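Local coordinates for protein open reading frame 2 (Aeromonas sobria, PDB 3WQB) that probably acts as a chaperone that binds the Aeromonas sobria serine protease and assists its maturation, at residues 103-108 with 113-118. Sequence-based numbering, arbitrary orientation.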
ATOM      1  N   ASN B 103     -10.769 -22.884 -22.461  1.00 32.39           N
ATOM      2  CA  ASN B 103     -10.535 -23.850 -21.392  1.00 30.82           C
ATOM      3  C   ASN B 103     -10.750 -23.241 -20.012  1.00 29.45           C
ATOM      4  O   ASN B 103     -10.066 -22.281 -19.646  1.00 29.21           O
ATOM      5  CB  ASN B 103      -9.114 -24.413 -21.477  1.00 31.14           C
ATOM      6  CG  ASN B 103      -8.857 -25.163 -22.767  1.00 31.98           C
ATOM      7  OD1 ASN B 103      -9.623 -26.046 -23.147  1.00 33.80           O
ATOM      8  ND2 ASN B 103      -7.765 -24.822 -23.442  1.00 33.07           N
ATOM      9  N   PHE B 104     -11.692 -23.800 -19.253  1.00 27.70           N
ATOM     10  CA  PHE B 104     -11.886 -23.412 -17.856  1.00 25.92           C
ATOM     11  C   PHE B 104     -10.678 -23.845 -17.040  1.00 25.29           C
ATOM     12  O   PHE B 104     -10.337 -25.032 -16.997  1.00 25.41           O
ATOM     13  CB  PHE B 104     -13.162 -24.036 -17.272  1.00 25.52           C
ATOM     14  CG  PHE B 104     -13.398 -23.697 -15.817  1.00 24.10           C
ATOM     15  CD1 PHE B 104     -14.251 -22.657 -15.462  1.00 23.34           C
ATOM     16  CD2 PHE B 104     -12.764 -24.421 -14.805  1.00 23.39           C
ATOM     17  CE1 PHE B 104     -14.473 -22.336 -14.122  1.00 22.43           C
ATOM     18  CE2 PHE B 104     -12.976 -24.109 -13.461  1.00 22.43           C
ATOM     19  CZ  PHE B 104     -13.830 -23.068 -13.118  1.00 22.10           C
ATOM     20  N   LYS B 105     -10.037 -22.876 -16.389  1.00 24.10           N
ATOM     21  CA  LYS B 105      -8.851 -23.154 -15.587  1.00 23.58           C
ATOM     22  C   LYS B 105      -9.159 -23.257 -14.096  1.00 22.16           C
ATOM     23  O   LYS B 105      -8.791 -24.235 -13.441  1.00 22.16           O
ATOM     24  CB  LYS B 105      -7.779 -22.086 -15.836  1.00 24.06           C
ATOM     25  CG  LYS B 105      -7.108 -22.160 -17.211  1.00 26.14           C
ATOM     26  CD  LYS B 105      -5.865 -23.053 -17.212  1.00 29.44           C
ATOM     27  CE  LYS B 105      -6.200 -24.509 -17.499  1.00 30.44           C
ATOM     28  NZ  LYS B 105      -5.000 -25.389 -17.438  1.00 31.67           N
ATOM     29  N   GLN B 106      -9.834 -22.238 -13.570  1.00 20.71           N
ATOM     30  CA  GLN B 106     -10.114 -22.124 -12.139  1.00 19.36           C
ATOM     31  C   GLN B 106     -11.063 -20.958 -11.913  1.00 18.68           C
ATOM     32  O   GLN B 106     -11.333 -20.180 -12.827  1.00 18.89           O
ATOM     33  CB  GLN B 106      -8.821 -21.890 -11.345  1.00 19.17           C
ATOM     34  CG  GLN B 106      -8.175 -20.526 -11.619  1.00 19.30           C
ATOM     35  CD  GLN B 106      -6.803 -20.406 -11.014  1.00 19.48           C
ATOM     36  OE1 GLN B 106      -6.653 -20.246  -9.796  1.00 20.44           O
ATOM     37  NE2 GLN B 106      -5.781 -20.486 -11.860  1.00 19.01           N
ATOM     38  N   SER B 107     -11.553 -20.824 -10.687  1.00 17.96           N
ATOM     39  CA  SER B 107     -12.372 -19.679 -10.331  1.00 17.33           C
ATOM     40  C   SER B 107     -12.168 -19.258  -8.887  1.00 16.50           C
ATOM     41  O   SER B 107     -11.686 -20.034  -8.053  1.00 17.04           O
ATOM     42  CB  SER B 107     -13.853 -19.952 -10.602  1.00 17.73           C
ATOM     43  OG  SER B 107     -14.368 -20.920  -9.701  1.00 19.00           O
ATOM     44  N   SER B 108     -12.570 -18.028  -8.600  1.00 15.75           N
ATOM     45  CA  SER B 108     -12.528 -17.484  -7.252  1.00 14.61           C
ATOM     46  C   SER B 108     -13.455 -16.281  -7.196  1.00 14.81           C
ATOM     47  O   SER B 108     -13.443 -15.449  -8.104  1.00 14.17           O
ATOM     48  CB  SER B 108     -11.103 -17.042  -6.924  1.00 14.66           C
ATOM     49  OG  SER B 108     -10.988 -16.657  -5.570  1.00 14.50           O
ATOM     50  N   LEU B 113     -11.424 -17.909 -14.521  1.00 16.55           N
ATOM     51  CA  LEU B 113     -10.297 -17.737 -15.420  1.00 17.42           C
ATOM     52  C   LEU B 113     -10.412 -18.774 -16.531  1.00 18.48           C
ATOM     53  O   LEU B 113     -10.419 -19.985 -16.269  1.00 18.52           O
ATOM     54  CB  LEU B 113      -8.973 -17.910 -14.671  1.00 17.06           C
ATOM     55  CG  LEU B 113      -8.466 -16.752 -13.803  1.00 16.87           C
ATOM     56  CD1 LEU B 113      -9.381 -16.437 -12.622  1.00 16.93           C
ATOM     57  CD2 LEU B 113      -7.067 -17.055 -13.312  1.00 16.22           C
ATOM     58  N   LEU B 114     -10.546 -18.287 -17.757  1.00 19.84           N
ATOM     59  CA  LEU B 114     -10.635 -19.138 -18.937  1.00 21.39           C
ATOM     60  C   LEU B 114      -9.429 -18.870 -19.822  1.00 22.81           C
ATOM     61  O   LEU B 114      -9.029 -17.721 -20.013  1.00 22.34           O
ATOM     62  CB  LEU B 114     -11.935 -18.866 -19.704  1.00 21.93           C
ATOM     63  CG  LEU B 114     -13.260 -18.772 -18.936  1.00 22.36           C
ATOM     64  CD1 LEU B 114     -14.386 -18.420 -19.899  1.00 23.93           C
ATOM     65  CD2 LEU B 114     -13.596 -20.053 -18.168  1.00 23.83           C
ATOM     66  N   GLU B 115      -8.831 -19.929 -20.351  1.00 24.28           N
ATOM     67  CA  GLU B 115      -7.655 -19.762 -21.192  1.00 26.46           C
ATOM     68  C   GLU B 115      -7.990 -19.997 -22.659  1.00 27.51           C
ATOM     69  O   GLU B 115      -8.700 -20.946 -23.007  1.00 27.65           O
ATOM     70  CB  GLU B 115      -6.515 -20.667 -20.727  1.00 26.83           C
ATOM     71  CG  GLU B 115      -5.142 -20.255 -21.257  1.00 28.63           C
ATOM     72  CD  GLU B 115      -3.991 -20.974 -20.567  1.00 30.93           C
ATOM     73  OE1 GLU B 115      -2.921 -20.351 -20.403  1.00 32.17           O
ATOM     74  OE2 GLU B 115      -4.153 -22.154 -20.182  1.00 32.32           O
ATOM     75  N   ALA B 116      -7.490 -19.104 -23.506  1.00 28.67           N
ATOM     76  CA  ALA B 116      -7.684 -19.214 -24.943  1.00 29.96           C
ATOM     77  C   ALA B 116      -6.643 -20.148 -25.540  1.00 30.81           C
ATOM     78  O   ALA B 116      -5.492 -20.184 -25.096  1.00 31.20           O
ATOM     79  CB  ALA B 116      -7.623 -17.845 -25.595  1.00 30.05           C
ATOM     80  N   LYS B 117      -7.069 -20.919 -26.536  1.00 31.73           N
ATOM     81  CA  LYS B 117      -6.199 -21.857 -27.236  1.00 32.47           C
ATOM     82  C   LYS B 117      -5.370 -21.100 -28.275  1.00 32.69           C
ATOM     83  O   LYS B 117      -5.748 -19.997 -28.666  1.00 32.86           O
ATOM     84  CB  LYS B 117      -7.048 -22.952 -27.889  1.00 32.69           C
ATOM     85  CG  LYS B 117      -7.791 -23.817 -26.877  1.00 33.47           C
ATOM     86  CD  LYS B 117      -8.971 -24.549 -27.497  1.00 34.82           C
ATOM     87  CE  LYS B 117      -9.673 -25.405 -26.456  1.00 35.49           C
ATOM     88  NZ  LYS B 117     -10.877 -26.091 -27.002  1.00 36.53           N
ATOM     89  N   PRO B 118      -4.224 -21.671 -28.709  1.00 32.91           N
ATOM     90  CA  PRO B 118      -3.421 -20.976 -29.721  1.00 32.83           C
ATOM     91  C   PRO B 118      -4.251 -20.589 -30.946  1.00 32.58           C
ATOM     92  O   PRO B 118      -5.089 -21.374 -31.403  1.00 32.79           O
ATOM     93  CB  PRO B 118      -2.343 -22.007 -30.097  1.00 32.89           C
ATOM     94  CG  PRO B 118      -2.788 -23.307 -29.481  1.00 33.08           C
ATOM     95  CD  PRO B 118      -3.577 -22.923 -28.278  1.00 33.06           C
TER
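K105 and Q106 together face L113 as a classic beta bulge in the antiparallel hairpin of strands 102-108 and 111-116. L113 O takes K105 N at 2.9 Å. L113 N reaches Q106 O in a nearly straight bond (N-H...O 173°). Beyond the bulge, N103 and E115 form a regular hydrogen-bonded pair, E115 N lying 2.7 Å from N103 O. Q106 and L113 run side by side, the amide atom NE2 of Q106 3.9 Å from methyl CD2 of L113. On the other face, L114 sets CD2 3.8 Å from F104 CD1, obliquely to the ring. At the hairpin's open end K117 crosses N103 at about a right angle, its CE 3.4 Å from N103 OD1. K105, bent at chi2 and chi3, lays its CD 3.5 Å from E115 OE2. Its NZ stays 4.3 Å from that oxygen, beyond a salt bridge. E115 instead pairs through OE1 with R65, and F104 makes a cation-pi contact with K94. L114 packs on helix 90-98 and strand 83-87; L113 also touches that strand, and with Q106 meets the chain of another protein. Backbone bonds thus set the bulged register, and K105 probably adds a weak electrostatic attraction to a carboxylate already held by arginine.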